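Local coordinates for protein Pa14_01140 (Pseudomonas aeruginosa, PDB 6OX6) that serves as the immunity protein for the type VI effector Tas1, a (p)ppApp-synthesising toxin, and probably helps prevent the toxin's early activation, at residues 46-49 against 50-54. Sequence-based numbering, arbitrary orientation. Where two conformers were deposited one is given.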
ATOM      1  N   GLU B  46     -16.570   1.215  15.662  1.00 37.77           N
ATOM      2  CA  GLU B  46     -16.512  -0.178  15.188  1.00 39.04           C
ATOM      3  C   GLU B  46     -15.084  -0.722  15.236  1.00 38.56           C
ATOM      4  O   GLU B  46     -14.199  -0.180  14.556  1.00 35.52           O
ATOM      5  CB  GLU B  46     -17.042  -0.297  13.773  1.00 37.06           C
ATOM      6  CG  GLU B  46     -17.265  -1.743  13.339  1.00 46.05           C
ATOM      7  CD  GLU B  46     -17.678  -1.877  11.868  1.00 51.76           C
ATOM      8  OE1 GLU B  46     -17.158  -1.112  11.025  1.00 53.48           O
ATOM      9  OE2 GLU B  46     -18.539  -2.746  11.557  1.00 56.02           O
ATOM     10  N   PRO B  47     -14.822  -1.812  15.984  1.00 38.52           N
ATOM     11  CA  PRO B  47     -13.483  -2.437  15.953  1.00 37.81           C
ATOM     12  C   PRO B  47     -13.052  -2.766  14.533  1.00 39.47           C
ATOM     13  O   PRO B  47     -13.889  -2.850  13.622  1.00 39.48           O
ATOM     14  CB  PRO B  47     -13.662  -3.728  16.765  1.00 37.71           C
ATOM     15  CG  PRO B  47     -14.918  -3.516  17.583  1.00 37.53           C
ATOM     16  CD  PRO B  47     -15.797  -2.581  16.776  1.00 37.29           C
ATOM     17  N   VAL B  48     -11.755  -2.965  14.343  1.00 32.10           N
ATOM     18  CA  VAL B  48     -11.159  -3.284  13.052  1.00 31.19           C
ATOM     19  C   VAL B  48     -10.723  -4.737  13.087  1.00 31.08           C
ATOM     20  O   VAL B  48     -10.172  -5.197  14.096  1.00 30.93           O
ATOM     21  CB  VAL B  48      -9.959  -2.359  12.764  1.00 29.73           C
ATOM     22  CG1 VAL B  48      -9.166  -2.831  11.540  1.00 28.69           C
ATOM     23  CG2 VAL B  48     -10.439  -0.902  12.624  1.00 30.01           C
ATOM     24  N   GLU B  49     -10.974  -5.454  11.987  1.00 31.27           N
ATOM     25  CA  GLU B  49     -10.561  -6.843  11.832  1.00 37.70           C
ATOM     26  C   GLU B  49      -9.043  -6.982  11.675  1.00 39.21           C
ATOM     27  O   GLU B  49      -8.388  -6.205  10.966  1.00 28.55           O
ATOM     28  CB  GLU B  49     -11.244  -7.438  10.619  1.00 44.79           C
ATOM     29  CG  GLU B  49     -11.503  -8.897  10.768  1.00 60.35           C
ATOM     30  CD  GLU B  49     -12.911  -9.181  11.244  1.00 73.86           C
ATOM     31  OE1 GLU B  49     -13.538  -8.253  11.819  1.00 76.17           O
ATOM     32  OE2 GLU B  49     -13.388 -10.329  11.037  1.00 79.43           O
ATOM     33  N   HIS B  50      -8.477  -8.017  12.297  1.00 29.60           N
ATOM     34  CA  HIS B  50      -7.026  -8.029  12.379  0.60 30.01           C
ATOM     35  C   HIS B  50      -6.381  -8.301  11.029  1.00 31.19           C
ATOM     36  O   HIS B  50      -5.204  -7.954  10.842  1.00 25.80           O
ATOM     37  CB  HIS B  50      -6.552  -9.036  13.432  0.60 32.87           C
ATOM     38  CG  HIS B  50      -6.646 -10.462  12.995  0.60 32.57           C
ATOM     39  ND1 HIS B  50      -7.681 -11.283  13.379  0.60 33.88           N
ATOM     40  CD2 HIS B  50      -5.840 -11.211  12.207  0.60 28.28           C
ATOM     41  CE1 HIS B  50      -7.512 -12.479  12.840  0.60 34.98           C
ATOM     42  NE2 HIS B  50      -6.403 -12.460  12.125  0.60 32.76           N
ATOM     43  N   ASP B  51      -7.119  -8.859  10.065  1.00 30.08           N
ATOM     44  CA  ASP B  51      -6.585  -9.007   8.711  1.00 31.76           C
ATOM     45  C   ASP B  51      -6.944  -7.830   7.798  1.00 26.99           C
ATOM     46  O   ASP B  51      -6.835  -7.957   6.577  1.00 26.78           O
ATOM     47  CB  ASP B  51      -7.053 -10.317   8.080  1.00 35.24           C
ATOM     48  CG  ASP B  51      -8.525 -10.303   7.735  1.00 45.60           C
ATOM     49  OD1 ASP B  51      -9.309  -9.602   8.426  1.00 44.44           O
ATOM     50  OD2 ASP B  51      -8.899 -11.024   6.781  1.00 52.13           O
ATOM     51  N   ASN B  52      -7.354  -6.696   8.364  1.00 27.12           N
ATOM     52  CA  ASN B  52      -7.766  -5.550   7.557  1.00 30.25           C
ATOM     53  C   ASN B  52      -6.588  -4.987   6.760  1.00 25.63           C
ATOM     54  O   ASN B  52      -5.479  -4.845   7.273  1.00 24.47           O
ATOM     55  CB  ASN B  52      -8.341  -4.466   8.460  1.00 29.24           C
ATOM     56  CG  ASN B  52      -8.639  -3.195   7.722  1.00 27.57           C
ATOM     57  OD1 ASN B  52      -7.844  -2.237   7.728  1.00 26.58           O
ATOM     58  ND2 ASN B  52      -9.782  -3.172   7.066  1.00 28.76           N
ATOM     59  N   ARG B  53      -6.845  -4.636   5.501  1.00 21.09           N
ATOM     60  CA  ARG B  53      -5.790  -4.188   4.595  1.00 20.86           C
ATOM     61  C   ARG B  53      -5.054  -2.968   5.147  1.00 19.07           C
ATOM     62  O   ARG B  53      -3.823  -2.943   5.220  1.00 17.66           O
ATOM     63  CB  ARG B  53      -6.412  -3.868   3.230  1.00 29.35           C
ATOM     64  CG  ARG B  53      -5.407  -3.717   2.088  1.00 36.27           C
ATOM     65  CD  ARG B  53      -4.843  -2.284   1.976  1.00 39.38           C
ATOM     66  NE  ARG B  53      -5.875  -1.241   2.039  1.00 42.24           N
ATOM     67  CZ  ARG B  53      -5.619   0.070   2.006  1.00 44.19           C
ATOM     68  NH1 ARG B  53      -4.367   0.499   1.938  1.00 44.12           N
ATOM     69  NH2 ARG B  53      -6.611   0.960   2.067  1.00 45.85           N
ATOM     70  N   LEU B  54      -5.797  -1.922   5.484  1.00 19.56           N
ATOM     71  CA  LEU B  54      -5.158  -0.659   5.854  1.00 18.69           C
ATOM     72  C   LEU B  54      -4.432  -0.798   7.188  1.00 16.99           C
ATOM     73  O   LEU B  54      -3.325  -0.270   7.372  1.00 18.65           O
ATOM     74  CB  LEU B  54      -6.223   0.442   5.897  1.00 20.35           C
ATOM     75  CG  LEU B  54      -5.829   1.868   6.299  1.00 25.02           C
ATOM     76  CD1 LEU B  54      -4.802   2.400   5.304  1.00 21.62           C
ATOM     77  CD2 LEU B  54      -7.085   2.787   6.377  1.00 22.40           C
TER
HETATM   78  O   HOH W   1     -11.819 -11.345   9.052  1.00 63.73           O
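From Glu49 to Asn52 the backbone folds into a type I beta turn, closed by Asn52 N donating to Glu49 O over 2.8 Å; the amide reaches the oxygen from well above the carbonyl plane (51° out of it). On one side of this turn the acidic side chains of Glu49 and Asp51 run next to each other in the same direction, their carboxylate planes 43° apart. Asp51 turns its OD1 back against the aliphatic part of Glu49, 3.3 Å from CG, because chi1 (71°) sets its carboxylate between its own backbone N and C. The two charged ends stay apart, Glu49 OE2 lying 4.9 Å from Asp51 OD1, and a water bridges them, giving one hydrogen to Glu49 OE2 at 2.7 Å and the other to Asp51 OD1 at 3.1 Å. Such a bridge probably eases the repulsion between like charges.

The turn leads straight into helix 53-61, and Asn52 is its N-cap: OD1 accepts from the backbone N of Phe55, while Val48 CG1 packs against Asn52 CB at 3.6 Å. Val48 places that methyl anti to its backbone N, and its side chain also touches Ile34 and Val36, so the N-cap residue rests on a valine that itself packs on strand 33-38. The same stretch faces the toxin. In the conformer given, His50 NE2 hydrogen-bonds to Val411 O of the Tas1 chain, and Arg53 forms salt bridges to Asp57 and Glu21 of its own chain and to Asp296 of Tas1.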